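Local coordinates for protein sulfhydryl oxidase 1 (Homo sapiens, PDB 3LLK) that catalyses the oxidation of thiols to disulfides, using bound FAD to pass the electrons on to molecular oxygen, at residues S21-I26 and W123-F128; P35-Q40 and H159-C164. All blocks are in the same frame, centred on the assembly; numbering follows the deposited sequence.

In the fold
Contacts 1 and 2 tie the same two parts of the chain together at two levels. Contact 1 is buried near the centre of the chain, where helix 16-30 meets helix 118-134; contact 2 lies further out, about 16 Å away between centres, where strand 36-38 and the start of helix 39-55 meet the end of helix 150-161. Along the chain the segments alternate: 21-26, 35-40, 123-128, 159-164. Each contact thus joins an earlier part of the chain, probably the degenerate half of the pseudo-dimer, to the FAD-binding Erv1/Alr half. The nearest atoms of the two are about 6 Å apart, yet both reach FAD, each through its carboxy-terminal segment, which is consistent with the first half packing against the elements that hold the flavin.

Contact 1 (S21-I26 and W123-F128); sequences SALHYI and WVLFHF. With FAD (flavin-adenine dinucleotide), chain D.
Helix segments 21-26 and 123-128 cross steeply, their directions 108° apart and their axes 10.6 Å from each other at closest approach, with Ala22 and Leu125 nearest in the backbone. At that distance one side chain does most of the bridging. Leu125 extends with CG anti to the backbone N (chi1 171°), and its CD2 methyl meets Ile26 CD1 tip to tip at 3.6 Å. The same CD2 lies 4.2 Å from Ala22 CB and 4.3 Å from Leu23 CD2, so a single methyl touches three residues of helix 16-30 and joins it to helix 118-134. Leu52 and Phe56 pack against both Leu23 and Leu125.

Helix 118-134 turns other side chains to the cofactor. Trp123 NE1 donates a nearly straight hydrogen bond to FAD O2' (2.8 Å, 165°), while the flavin methyl C8M sits over one indole face, offset toward the rim. One turn on, the His127 ring carries adenine C2A over the centre of one face, and its NE2 is hydrogen-bonded to His196 ND1. Helix 118-134 thus contributes to the FAD pocket, and FAD held within a helical bundle is the hallmark of the Erv1/Alr fold.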
ATOM      1  N   SER A  21       6.440   8.126   4.194  1.00 21.82           N
ATOM      2  CA  SER A  21       7.160   7.307   5.162  1.00 22.85           C
ATOM      3  C   SER A  21       7.138   5.859   4.692  1.00 21.80           C
ATOM      4  O   SER A  21       8.122   5.135   4.849  1.00 22.68           O
ATOM      5  CB  SER A  21       6.528   7.413   6.556  1.00 23.84           C
ATOM      6  OG  SER A  21       6.785   8.679   7.145  1.00 22.94           O
ATOM      7  N   ALA A  22       6.010   5.438   4.117  1.00 21.48           N
ATOM      8  CA  ALA A  22       5.890   4.083   3.597  1.00 21.25           C
ATOM      9  C   ALA A  22       6.968   3.893   2.523  1.00 19.99           C
ATOM     10  O   ALA A  22       7.723   2.919   2.555  1.00 22.05           O
ATOM     11  CB  ALA A  22       4.485   3.860   3.001  1.00 22.17           C
ATOM     12  N   LEU A  23       7.046   4.823   1.574  1.00 19.85           N
ATOM     13  CA  LEU A  23       8.068   4.745   0.526  1.00 20.38           C
ATOM     14  C   LEU A  23       9.472   4.661   1.135  1.00 19.26           C
ATOM     15  O   LEU A  23      10.301   3.848   0.724  1.00 18.81           O
ATOM     16  CB  LEU A  23       8.009   5.976  -0.388  1.00 22.77           C
ATOM     17  CG  LEU A  23       6.787   6.171  -1.299  1.00 25.25           C
ATOM     18  CD1 LEU A  23       7.027   7.383  -2.193  1.00 25.21           C
ATOM     19  CD2 LEU A  23       6.562   4.929  -2.147  1.00 27.50           C
ATOM     20  N   HIS A  24       9.739   5.515   2.112  1.00 19.75           N
ATOM     21  CA  HIS A  24      11.047   5.533   2.763  1.00 21.26           C
ATOM     22  C   HIS A  24      11.386   4.168   3.380  1.00 22.44           C
ATOM     23  O   HIS A  24      12.472   3.624   3.179  1.00 24.08           O
ATOM     24  CB  HIS A  24      11.065   6.589   3.864  1.00 23.09           C
ATOM     25  CG  HIS A  24      12.350   6.638   4.630  1.00 25.85           C
ATOM     26  ND1 HIS A  24      13.539   7.041   4.063  1.00 27.70           N
ATOM     27  CD2 HIS A  24      12.639   6.298   5.908  1.00 27.80           C
ATOM     28  CE1 HIS A  24      14.506   6.949   4.959  1.00 28.20           C
ATOM     29  NE2 HIS A  24      13.986   6.499   6.087  1.00 28.07           N
ATOM     30  N   TYR A  25      10.440   3.635   4.138  1.00 22.30           N
ATOM     31  CA  TYR A  25      10.608   2.361   4.816  1.00 23.45           C
ATOM     32  C   TYR A  25      10.805   1.223   3.819  1.00 23.59           C
ATOM     33  O   TYR A  25      11.616   0.324   4.030  1.00 24.31           O
ATOM     34  CB  TYR A  25       9.384   2.088   5.687  1.00 24.48           C
ATOM     35  CG  TYR A  25       9.617   1.069   6.762  1.00 27.73           C
ATOM     36  CD1 TYR A  25      10.032   1.457   8.035  1.00 30.30           C
ATOM     37  CD2 TYR A  25       9.431  -0.290   6.515  1.00 27.31           C
ATOM     38  CE1 TYR A  25      10.251   0.515   9.035  1.00 31.97           C
ATOM     39  CE2 TYR A  25       9.649  -1.239   7.513  1.00 30.17           C
ATOM     40  CZ  TYR A  25      10.057  -0.827   8.765  1.00 31.19           C
ATOM     41  OH  TYR A  25      10.268  -1.752   9.756  1.00 37.02           O
ATOM     42  N   ILE A  26      10.058   1.265   2.727  1.00 23.29           N
ATOM     43  CA  ILE A  26      10.171   0.241   1.699  1.00 21.38           C
ATOM     44  C   ILE A  26      11.577   0.196   1.102  1.00 23.73           C
ATOM     45  O   ILE A  26      12.238  -0.848   1.108  1.00 21.37           O
ATOM     46  CB  ILE A  26       9.140   0.488   0.556  1.00 19.56           C
ATOM     47  CG1 ILE A  26       7.739   0.112   1.038  1.00 17.39           C
ATOM     48  CG2 ILE A  26       9.522  -0.297  -0.681  1.00 18.81           C
ATOM     49  CD1 ILE A  26       6.600   0.617   0.150  1.00 20.15           C
ATOM     50  N   TRP A 123      -0.911  -0.721   3.763  1.00 20.12           N
ATOM     51  CA  TRP A 123      -2.290  -0.930   3.333  1.00 20.06           C
ATOM     52  C   TRP A 123      -2.773   0.339   2.634  1.00 21.59           C
ATOM     53  O   TRP A 123      -3.348   0.280   1.544  1.00 21.34           O
ATOM     54  CB  TRP A 123      -3.215  -1.188   4.530  1.00 22.12           C
ATOM     55  CG  TRP A 123      -3.344  -2.623   4.946  1.00 21.62           C
ATOM     56  CD1 TRP A 123      -3.085  -3.145   6.181  1.00 23.93           C
ATOM     57  CD2 TRP A 123      -3.828  -3.709   4.143  1.00 23.04           C
ATOM     58  NE1 TRP A 123      -3.381  -4.489   6.198  1.00 22.60           N
ATOM     59  CE2 TRP A 123      -3.836  -4.859   4.961  1.00 24.12           C
ATOM     60  CE3 TRP A 123      -4.258  -3.819   2.812  1.00 23.68           C
ATOM     61  CZ2 TRP A 123      -4.258  -6.113   4.489  1.00 25.17           C
ATOM     62  CZ3 TRP A 123      -4.678  -5.069   2.344  1.00 25.62           C
ATOM     63  CH2 TRP A 123      -4.671  -6.196   3.185  1.00 24.94           C
ATOM     64  N   VAL A 124      -2.547   1.490   3.270  1.00 20.25           N
ATOM     65  CA  VAL A 124      -2.998   2.755   2.702  1.00 19.48           C
ATOM     66  C   VAL A 124      -2.393   2.956   1.328  1.00 17.85           C
ATOM     67  O   VAL A 124      -3.119   3.249   0.379  1.00 18.00           O
ATOM     68  CB  VAL A 124      -2.653   3.962   3.610  1.00 20.98           C
ATOM     69  CG1 VAL A 124      -3.180   5.269   2.981  1.00 20.04           C
ATOM     70  CG2 VAL A 124      -3.294   3.773   4.973  1.00 21.28           C
ATOM     71  N   LEU A 125      -1.079   2.761   1.220  1.00 16.98           N
ATOM     72  CA  LEU A 125      -0.376   2.904  -0.054  1.00 18.40           C
ATOM     73  C   LEU A 125      -0.976   1.977  -1.111  1.00 18.68           C
ATOM     74  O   LEU A 125      -1.282   2.416  -2.221  1.00 18.03           O
ATOM     75  CB  LEU A 125       1.122   2.595   0.121  1.00 16.41           C
ATOM     76  CG  LEU A 125       2.020   2.467  -1.125  1.00 20.70           C
ATOM     77  CD1 LEU A 125       1.923   3.734  -1.972  1.00 20.98           C
ATOM     78  CD2 LEU A 125       3.480   2.227  -0.705  1.00 19.04           C
ATOM     79  N   PHE A 126      -1.156   0.700  -0.760  1.00 19.60           N
ATOM     80  CA  PHE A 126      -1.721  -0.283  -1.691  1.00 20.88           C
ATOM     81  C   PHE A 126      -3.109   0.127  -2.210  1.00 20.57           C
ATOM     82  O   PHE A 126      -3.358   0.111  -3.417  1.00 20.64           O
ATOM     83  CB  PHE A 126      -1.826  -1.680  -1.036  1.00 20.10           C
ATOM     84  CG  PHE A 126      -0.501  -2.401  -0.864  1.00 18.80           C
ATOM     85  CD1 PHE A 126       0.662  -1.952  -1.491  1.00 17.56           C
ATOM     86  CD2 PHE A 126      -0.429  -3.539  -0.064  1.00 20.64           C
ATOM     87  CE1 PHE A 126       1.883  -2.631  -1.318  1.00 17.40           C
ATOM     88  CE2 PHE A 126       0.782  -4.225   0.115  1.00 20.87           C
ATOM     89  CZ  PHE A 126       1.937  -3.767  -0.513  1.00 18.38           C
ATOM     90  N   HIS A 127      -4.018   0.458  -1.295  1.00 21.70           N
ATOM     91  CA  HIS A 127      -5.367   0.870  -1.683  1.00 21.00           C
ATOM     92  C   HIS A 127      -5.295   2.081  -2.610  1.00 19.56           C
ATOM     93  O   HIS A 127      -5.993   2.156  -3.624  1.00 21.44           O
ATOM     94  CB  HIS A 127      -6.206   1.234  -0.452  1.00 19.10           C
ATOM     95  CG  HIS A 127      -6.611   0.056   0.376  1.00 23.30           C
ATOM     96  ND1 HIS A 127      -7.445  -0.932  -0.097  1.00 23.87           N
ATOM     97  CD2 HIS A 127      -6.270  -0.311   1.635  1.00 21.70           C
ATOM     98  CE1 HIS A 127      -7.599  -1.858   0.830  1.00 21.79           C
ATOM     99  NE2 HIS A 127      -6.898  -1.504   1.892  1.00 21.90           N
ATOM    100  N   PHE A 128      -4.429   3.019  -2.271  1.00 18.63           N
ATOM    101  CA  PHE A 128      -4.311   4.220  -3.071  1.00 20.22           C
ATOM    102  C   PHE A 128      -3.865   3.887  -4.482  1.00 20.62           C
ATOM    103  O   PHE A 128      -4.407   4.434  -5.446  1.00 20.40           O
ATOM    104  CB  PHE A 128      -3.358   5.214  -2.413  1.00 22.55           C
ATOM    105  CG  PHE A 128      -3.738   6.646  -2.645  1.00 24.09           C
ATOM    106  CD1 PHE A 128      -3.694   7.192  -3.921  1.00 26.48           C
ATOM    107  CD2 PHE A 128      -4.173   7.441  -1.587  1.00 26.76           C
ATOM    108  CE1 PHE A 128      -4.080   8.512  -4.152  1.00 26.68           C
ATOM    109  CE2 PHE A 128      -4.561   8.766  -1.800  1.00 28.83           C
ATOM    110  CZ  PHE A 128      -4.515   9.302  -3.088  1.00 28.38           C
TER
HETATM  111  PA  FAD D 550      -4.707  -1.244   9.072  1.00 31.41           P
HETATM  112  O1A FAD D 550      -3.231  -1.196   8.875  1.00 29.19           O
HETATM  113  O2A FAD D 550      -5.504  -2.494   8.954  1.00 31.66           O
HETATM  114  O5B FAD D 550      -5.416  -0.177   8.166  1.00 31.46           O
HETATM  115  C5B FAD D 550      -4.807   0.998   7.626  1.00 27.32           C
HETATM  116  C4B FAD D 550      -5.974   1.947   7.537  1.00 27.49           C
HETATM  117  O4B FAD D 550      -6.551   1.710   6.224  1.00 24.24           O
HETATM  118  C3B FAD D 550      -7.068   2.220   8.592  1.00 26.44           C
HETATM  119  O3B FAD D 550      -6.706   3.095   9.660  1.00 29.86           O
HETATM  120  C2B FAD D 550      -8.160   2.643   7.718  1.00 27.18           C
HETATM  121  O2B FAD D 550      -8.207   4.007   7.432  1.00 30.86           O
HETATM  122  C1B FAD D 550      -7.961   1.888   6.394  1.00 25.77           C
HETATM  123  N9A FAD D 550      -8.625   0.641   6.183  1.00 23.45           N
HETATM  124  C8A FAD D 550      -9.090  -0.368   7.069  1.00 22.50           C
HETATM  125  N7A FAD D 550      -9.696  -1.372   6.527  1.00 22.75           N
HETATM  126  C5A FAD D 550      -9.660  -1.036   5.180  1.00 23.05           C
HETATM  127  C6A FAD D 550     -10.202  -1.712   4.070  1.00 23.17           C
HETATM  128  N6A FAD D 550     -10.900  -2.852   4.169  1.00 22.28           N
HETATM  129  N1A FAD D 550     -10.071  -1.176   2.804  1.00 25.55           N
HETATM  130  C2A FAD D 550      -9.492   0.034   2.568  1.00 26.47           C
HETATM  131  N3A FAD D 550      -8.952   0.717   3.668  1.00 24.86           N
HETATM  132  C4A FAD D 550      -9.067   0.123   4.964  1.00 23.28           C
HETATM  133  N1  FAD D 550      -1.006  -8.634  10.948  1.00 70.69           N
HETATM  134  C2  FAD D 550      -1.147  -9.742  11.757  1.00 71.00           C
HETATM  135  O2  FAD D 550      -0.999  -9.564  12.977  1.00 71.23           O
HETATM  136  N3  FAD D 550      -1.463 -10.868  11.007  1.00 70.53           N
HETATM  137  C4  FAD D 550      -1.635 -10.972   9.604  1.00 70.71           C
HETATM  138  O4  FAD D 550      -1.880 -12.104   9.071  1.00 70.86           O
HETATM  139  C4X FAD D 550      -1.469  -9.805   8.886  1.00 70.51           C
HETATM  140  N5  FAD D 550      -1.517  -9.820   7.454  1.00 69.87           N
HETATM  141  C5X FAD D 550      -1.242  -8.689   6.641  1.00 70.31           C
HETATM  142  C6  FAD D 550      -1.206  -8.863   5.244  1.00 70.47           C
HETATM  143  C7  FAD D 550      -0.955  -7.719   4.435  1.00 70.48           C
HETATM  144  C7M FAD D 550      -0.929  -7.984   2.929  1.00 71.00           C
HETATM  145  C8  FAD D 550      -0.746  -6.430   5.012  1.00 69.25           C
HETATM  146  C8M FAD D 550      -0.502  -5.099   4.330  1.00 68.96           C
HETATM  147  C9  FAD D 550      -0.754  -6.305   6.401  1.00 69.41           C
HETATM  148  C9A FAD D 550      -0.947  -7.391   7.295  1.00 69.59           C
HETATM  149  N10 FAD D 550      -1.015  -7.495   8.777  1.00 68.94           N
HETATM  150  C10 FAD D 550      -1.148  -8.597   9.581  1.00 69.87           C
HETATM  151  C1' FAD D 550      -1.055  -6.247   9.472  1.00 66.52           C
HETATM  152  C2' FAD D 550      -2.389  -5.623   9.752  1.00 64.01           C
HETATM  153  O2' FAD D 550      -3.291  -5.824   8.635  1.00 60.22           O
HETATM  154  C3' FAD D 550      -2.430  -4.167  10.101  1.00 62.75           C
HETATM  155  O3' FAD D 550      -1.775  -3.408   9.092  1.00 59.98           O
HETATM  156  C4' FAD D 550      -1.992  -3.699  11.479  1.00 61.99           C
HETATM  157  O4' FAD D 550      -2.472  -4.612  12.511  1.00 63.31           O
HETATM  158  C5' FAD D 550      -2.252  -2.304  11.853  1.00 58.69           C
HETATM  159  O5' FAD D 550      -3.672  -2.151  11.919  1.00 53.40           O
HETATM  160  P   FAD D 550      -4.423  -0.792  11.920  1.00 51.79           P
HETATM  161  O1P FAD D 550      -5.507  -1.017  12.877  1.00 54.35           O
HETATM  162  O2P FAD D 550      -3.539   0.364  12.221  1.00 51.54           O
HETATM  163  O3P FAD D 550      -5.052  -0.537  10.460  1.00 41.96           O

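Contact 2 (P35-Q40 and H159-C164); sequences PVLEGQ and HYFFGC. With FAD (flavin-adenine dinucleotide), chain D.
The Cys-X-X-Cys redox site of the sulfhydryl oxidase fold begins at the end of segment 159-164, and this contact packs the chain just before that site against strand 36-38 and the start of helix 39-55. Leu37, on strand 36-38, which pairs antiparallel with strand 80-82, brings CD2 to the edge of the Phe161 ring, in its plane, 3.8 Å from CE2. The two side chains cross at about a right angle, and Phe161 is also met by the ring of Phe34, with planes nearly perpendicular.

Closer to the surface, Gln40 lies over the Tyr160 ring. Its CB is 3.3 Å from Tyr160 OH and 3.6 Å from Tyr160 CZ, while its backbone C sits above the centre of one face of the ring; His159 ND1 lies over the opposite face, offset toward the rim. With CG anti to the carbonyl carbon (chi1 -71°) and a bend at chi2, the Gln40 chain carries its amide away from the ring, the two planes 73° apart. Replacing Tyr160 by an alanine is likely to leave Gln40 CB and Ala44 of helix 39-55 without the ring they lie against, opening a gap between them and helix 150-161.

After Phe161 the chain turns to the cofactor: Phe162 CE2 stands 3.7 Å from FAD C8, and Glu30 OE2 accepts a hydrogen bond from Gly163 N. Cys164, at the N-cap of helix 165-179 and poorly ordered, closes the segment in a disulfide with Cys167, placed next to the flavin as expected of a sulfhydryl oxidase active site.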
ATOM      1  N   PRO A  35      20.820  -8.630   0.895  1.00 27.68           N
ATOM      2  CA  PRO A  35      22.145  -8.179   0.438  1.00 27.43           C
ATOM      3  C   PRO A  35      22.203  -8.111  -1.079  1.00 25.07           C
ATOM      4  O   PRO A  35      22.915  -7.283  -1.648  1.00 25.34           O
ATOM      5  CB  PRO A  35      23.102  -9.248   0.986  1.00 26.49           C
ATOM      6  CG  PRO A  35      22.347  -9.852   2.140  1.00 30.94           C
ATOM      7  CD  PRO A  35      20.922  -9.887   1.657  1.00 28.46           C
ATOM      8  N   VAL A  36      21.461  -8.992  -1.735  1.00 24.01           N
ATOM      9  CA  VAL A  36      21.451  -9.010  -3.192  1.00 25.01           C
ATOM     10  C   VAL A  36      20.029  -9.170  -3.708  1.00 26.53           C
ATOM     11  O   VAL A  36      19.270 -10.004  -3.217  1.00 28.28           O
ATOM     12  CB  VAL A  36      22.334 -10.167  -3.748  1.00 25.78           C
ATOM     13  CG1 VAL A  36      22.102 -10.341  -5.248  1.00 27.29           C
ATOM     14  CG2 VAL A  36      23.803  -9.879  -3.473  1.00 25.11           C
ATOM     15  N   LEU A  37      19.681  -8.348  -4.690  1.00 26.07           N
ATOM     16  CA  LEU A  37      18.367  -8.361  -5.320  1.00 26.43           C
ATOM     17  C   LEU A  37      18.533  -9.077  -6.665  1.00 27.65           C
ATOM     18  O   LEU A  37      19.265  -8.608  -7.543  1.00 26.77           O
ATOM     19  CB  LEU A  37      17.900  -6.923  -5.549  1.00 24.40           C
ATOM     20  CG  LEU A  37      17.897  -6.021  -4.314  1.00 24.30           C
ATOM     21  CD1 LEU A  37      17.792  -4.556  -4.732  1.00 24.68           C
ATOM     22  CD2 LEU A  37      16.751  -6.415  -3.405  1.00 24.34           C
ATOM     23  N   GLU A  38      17.852 -10.205  -6.827  1.00 28.56           N
ATOM     24  CA  GLU A  38      17.978 -10.981  -8.056  1.00 29.59           C
ATOM     25  C   GLU A  38      16.746 -11.826  -8.327  1.00 29.04           C
ATOM     26  O   GLU A  38      15.812 -11.875  -7.516  1.00 29.26           O
ATOM     27  CB  GLU A  38      19.191 -11.908  -7.950  1.00 32.03           C
ATOM     28  CG  GLU A  38      18.997 -12.984  -6.893  1.00 35.82           C
ATOM     29  CD  GLU A  38      20.265 -13.764  -6.584  1.00 40.39           C
ATOM     30  OE1 GLU A  38      20.968 -14.168  -7.534  1.00 38.33           O
ATOM     31  OE2 GLU A  38      20.545 -13.980  -5.383  1.00 40.41           O
ATOM     32  N   GLY A  39      16.764 -12.505  -9.473  1.00 28.55           N
ATOM     33  CA  GLY A  39      15.654 -13.357  -9.855  1.00 29.10           C
ATOM     34  C   GLY A  39      14.315 -12.645  -9.842  1.00 30.61           C
ATOM     35  O   GLY A  39      14.216 -11.473 -10.222  1.00 31.42           O
ATOM     36  N   GLN A  40      13.288 -13.355  -9.388  1.00 30.59           N
ATOM     37  CA  GLN A  40      11.939 -12.817  -9.323  1.00 31.63           C
ATOM     38  C   GLN A  40      11.768 -11.704  -8.296  1.00 31.36           C
ATOM     39  O   GLN A  40      10.861 -10.881  -8.416  1.00 29.24           O
ATOM     40  CB  GLN A  40      10.947 -13.944  -9.046  1.00 34.98           C
ATOM     41  CG  GLN A  40      10.779 -14.865 -10.232  1.00 40.56           C
ATOM     42  CD  GLN A  40      10.589 -14.086 -11.523  1.00 43.53           C
ATOM     43  OE1 GLN A  40       9.546 -13.461 -11.743  1.00 41.95           O
ATOM     44  NE2 GLN A  40      11.610 -14.103 -12.378  1.00 45.47           N
ATOM     45  N   HIS A 159       4.880 -10.711  -1.383  1.00 27.05           N
ATOM     46  CA  HIS A 159       5.571 -11.995  -1.389  1.00 30.68           C
ATOM     47  C   HIS A 159       7.084 -11.875  -1.196  1.00 28.98           C
ATOM     48  O   HIS A 159       7.658 -12.495  -0.299  1.00 30.04           O
ATOM     49  CB  HIS A 159       5.300 -12.727  -2.708  1.00 35.18           C
ATOM     50  CG  HIS A 159       5.870 -14.114  -2.759  1.00 39.60           C
ATOM     51  ND1 HIS A 159       6.100 -14.781  -3.943  1.00 40.93           N
ATOM     52  CD2 HIS A 159       6.243 -14.963  -1.770  1.00 41.38           C
ATOM     53  CE1 HIS A 159       6.592 -15.979  -3.683  1.00 41.73           C
ATOM     54  NE2 HIS A 159       6.689 -16.116  -2.372  1.00 42.08           N
ATOM     55  N   TYR A 160       7.721 -11.064  -2.031  1.00 27.94           N
ATOM     56  CA  TYR A 160       9.174 -10.917  -1.986  1.00 26.94           C
ATOM     57  C   TYR A 160       9.828  -9.915  -1.034  1.00 26.94           C
ATOM     58  O   TYR A 160      11.034 -10.001  -0.799  1.00 26.30           O
ATOM     59  CB  TYR A 160       9.682 -10.661  -3.399  1.00 27.10           C
ATOM     60  CG  TYR A 160       9.550 -11.870  -4.303  1.00 29.65           C
ATOM     61  CD1 TYR A 160      10.305 -13.025  -4.068  1.00 27.87           C
ATOM     62  CD2 TYR A 160       8.647 -11.875  -5.368  1.00 28.32           C
ATOM     63  CE1 TYR A 160      10.161 -14.154  -4.866  1.00 28.45           C
ATOM     64  CE2 TYR A 160       8.497 -13.010  -6.180  1.00 30.88           C
ATOM     65  CZ  TYR A 160       9.257 -14.143  -5.917  1.00 30.38           C
ATOM     66  OH  TYR A 160       9.091 -15.274  -6.685  1.00 31.52           O
ATOM     67  N   PHE A 161       9.069  -8.972  -0.481  1.00 25.19           N
ATOM     68  CA  PHE A 161       9.691  -7.986   0.404  1.00 23.88           C
ATOM     69  C   PHE A 161       9.030  -7.682   1.737  1.00 24.30           C
ATOM     70  O   PHE A 161       9.693  -7.211   2.658  1.00 25.35           O
ATOM     71  CB  PHE A 161       9.856  -6.648  -0.329  1.00 21.30           C
ATOM     72  CG  PHE A 161      10.869  -6.668  -1.429  1.00 19.95           C
ATOM     73  CD1 PHE A 161      10.479  -6.856  -2.745  1.00 19.36           C
ATOM     74  CD2 PHE A 161      12.218  -6.468  -1.152  1.00 20.08           C
ATOM     75  CE1 PHE A 161      11.424  -6.839  -3.775  1.00 22.87           C
ATOM     76  CE2 PHE A 161      13.164  -6.450  -2.166  1.00 21.18           C
ATOM     77  CZ  PHE A 161      12.769  -6.635  -3.483  1.00 20.06           C
ATOM     78  N   PHE A 162       7.733  -7.924   1.856  1.00 24.66           N
ATOM     79  CA  PHE A 162       7.054  -7.579   3.091  1.00 26.42           C
ATOM     80  C   PHE A 162       7.570  -8.293   4.331  1.00 29.10           C
ATOM     81  O   PHE A 162       7.522  -9.518   4.427  1.00 29.00           O
ATOM     82  CB  PHE A 162       5.545  -7.786   2.945  1.00 28.33           C
ATOM     83  CG  PHE A 162       4.747  -7.201   4.075  1.00 30.32           C
ATOM     84  CD1 PHE A 162       5.188  -6.054   4.734  1.00 29.47           C
ATOM     85  CD2 PHE A 162       3.554  -7.782   4.475  1.00 32.48           C
ATOM     86  CE1 PHE A 162       4.463  -5.502   5.767  1.00 30.17           C
ATOM     87  CE2 PHE A 162       2.815  -7.232   5.514  1.00 33.16           C
ATOM     88  CZ  PHE A 162       3.271  -6.090   6.163  1.00 34.36           C
ATOM     89  N   GLY A 163       8.053  -7.489   5.278  1.00 33.59           N
ATOM     90  CA  GLY A 163       8.606  -7.987   6.524  1.00 40.32           C
ATOM     91  C   GLY A 163       7.858  -9.135   7.170  1.00 46.71           C
ATOM     92  O   GLY A 163       8.040 -10.289   6.784  1.00 48.23           O
ATOM     93  N   CYS A 164       7.020  -8.826   8.156  1.00 52.76           N
ATOM     94  CA  CYS A 164       6.264  -9.865   8.852  1.00 58.88           C
ATOM     95  C   CYS A 164       5.593 -10.861   7.917  1.00 60.48           C
ATOM     96  O   CYS A 164       4.497 -10.623   7.412  1.00 60.18           O
ATOM     97  CB  CYS A 164       5.226  -9.246   9.805  1.00 61.60           C
ATOM     98  SG  CYS A 164       4.216  -7.853   9.191  1.00 66.54           S
TER
HETATM   99  PA  FAD D 550      -4.707  -1.244   9.072  1.00 31.41           P
HETATM  100  O1A FAD D 550      -3.231  -1.196   8.875  1.00 29.19           O
HETATM  101  O2A FAD D 550      -5.504  -2.494   8.954  1.00 31.66           O
HETATM  102  O5B FAD D 550      -5.416  -0.177   8.166  1.00 31.46           O
HETATM  103  C5B FAD D 550      -4.807   0.998   7.626  1.00 27.32           C
HETATM  104  C4B FAD D 550      -5.974   1.947   7.537  1.00 27.49           C
HETATM  105  O4B FAD D 550      -6.551   1.710   6.224  1.00 24.24           O
HETATM  106  C3B FAD D 550      -7.068   2.220   8.592  1.00 26.44           C
HETATM  107  O3B FAD D 550      -6.706   3.095   9.660  1.00 29.86           O
HETATM  108  C2B FAD D 550      -8.160   2.643   7.718  1.00 27.18           C
HETATM  109  O2B FAD D 550      -8.207   4.007   7.432  1.00 30.86           O
HETATM  110  C1B FAD D 550      -7.961   1.888   6.394  1.00 25.77           C
HETATM  111  N9A FAD D 550      -8.625   0.641   6.183  1.00 23.45           N
HETATM  112  C8A FAD D 550      -9.090  -0.368   7.069  1.00 22.50           C
HETATM  113  N7A FAD D 550      -9.696  -1.372   6.527  1.00 22.75           N
HETATM  114  C5A FAD D 550      -9.660  -1.036   5.180  1.00 23.05           C
HETATM  115  C6A FAD D 550     -10.202  -1.712   4.070  1.00 23.17           C
HETATM  116  N6A FAD D 550     -10.900  -2.852   4.169  1.00 22.28           N
HETATM  117  N1A FAD D 550     -10.071  -1.176   2.804  1.00 25.55           N
HETATM  118  C2A FAD D 550      -9.492   0.034   2.568  1.00 26.47           C
HETATM  119  N3A FAD D 550      -8.952   0.717   3.668  1.00 24.86           N
HETATM  120  C4A FAD D 550      -9.067   0.123   4.964  1.00 23.28           C
HETATM  121  N1  FAD D 550      -1.006  -8.634  10.948  1.00 70.69           N
HETATM  122  C2  FAD D 550      -1.147  -9.742  11.757  1.00 71.00           C
HETATM  123  O2  FAD D 550      -0.999  -9.564  12.977  1.00 71.23           O
HETATM  124  N3  FAD D 550      -1.463 -10.868  11.007  1.00 70.53           N
HETATM  125  C4  FAD D 550      -1.635 -10.972   9.604  1.00 70.71           C
HETATM  126  O4  FAD D 550      -1.880 -12.104   9.071  1.00 70.86           O
HETATM  127  C4X FAD D 550      -1.469  -9.805   8.886  1.00 70.51           C
HETATM  128  N5  FAD D 550      -1.517  -9.820   7.454  1.00 69.87           N
HETATM  129  C5X FAD D 550      -1.242  -8.689   6.641  1.00 70.31           C
HETATM  130  C6  FAD D 550      -1.206  -8.863   5.244  1.00 70.47           C
HETATM  131  C7  FAD D 550      -0.955  -7.719   4.435  1.00 70.48           C
HETATM  132  C7M FAD D 550      -0.929  -7.984   2.929  1.00 71.00           C
HETATM  133  C8  FAD D 550      -0.746  -6.430   5.012  1.00 69.25           C
HETATM  134  C8M FAD D 550      -0.502  -5.099   4.330  1.00 68.96           C
HETATM  135  C9  FAD D 550      -0.754  -6.305   6.401  1.00 69.41           C
HETATM  136  C9A FAD D 550      -0.947  -7.391   7.295  1.00 69.59           C
HETATM  137  N10 FAD D 550      -1.015  -7.495   8.777  1.00 68.94           N
HETATM  138  C10 FAD D 550      -1.148  -8.597   9.581  1.00 69.87           C
HETATM  139  C1' FAD D 550      -1.055  -6.247   9.472  1.00 66.52           C
HETATM  140  C2' FAD D 550      -2.389  -5.623   9.752  1.00 64.01           C
HETATM  141  O2' FAD D 550      -3.291  -5.824   8.635  1.00 60.22           O
HETATM  142  C3' FAD D 550      -2.430  -4.167  10.101  1.00 62.75           C
HETATM  143  O3' FAD D 550      -1.775  -3.408   9.092  1.00 59.98           O
HETATM  144  C4' FAD D 550      -1.992  -3.699  11.479  1.00 61.99           C
HETATM  145  O4' FAD D 550      -2.472  -4.612  12.511  1.00 63.31           O
HETATM  146  C5' FAD D 550      -2.252  -2.304  11.853  1.00 58.69           C
HETATM  147  O5' FAD D 550      -3.672  -2.151  11.919  1.00 53.40           O
HETATM  148  P   FAD D 550      -4.423  -0.792  11.920  1.00 51.79           P
HETATM  149  O1P FAD D 550      -5.507  -1.017  12.877  1.00 54.35           O
HETATM  150  O2P FAD D 550      -3.539   0.364  12.221  1.00 51.54           O
HETATM  151  O3P FAD D 550      -5.052  -0.537  10.460  1.00 41.96           O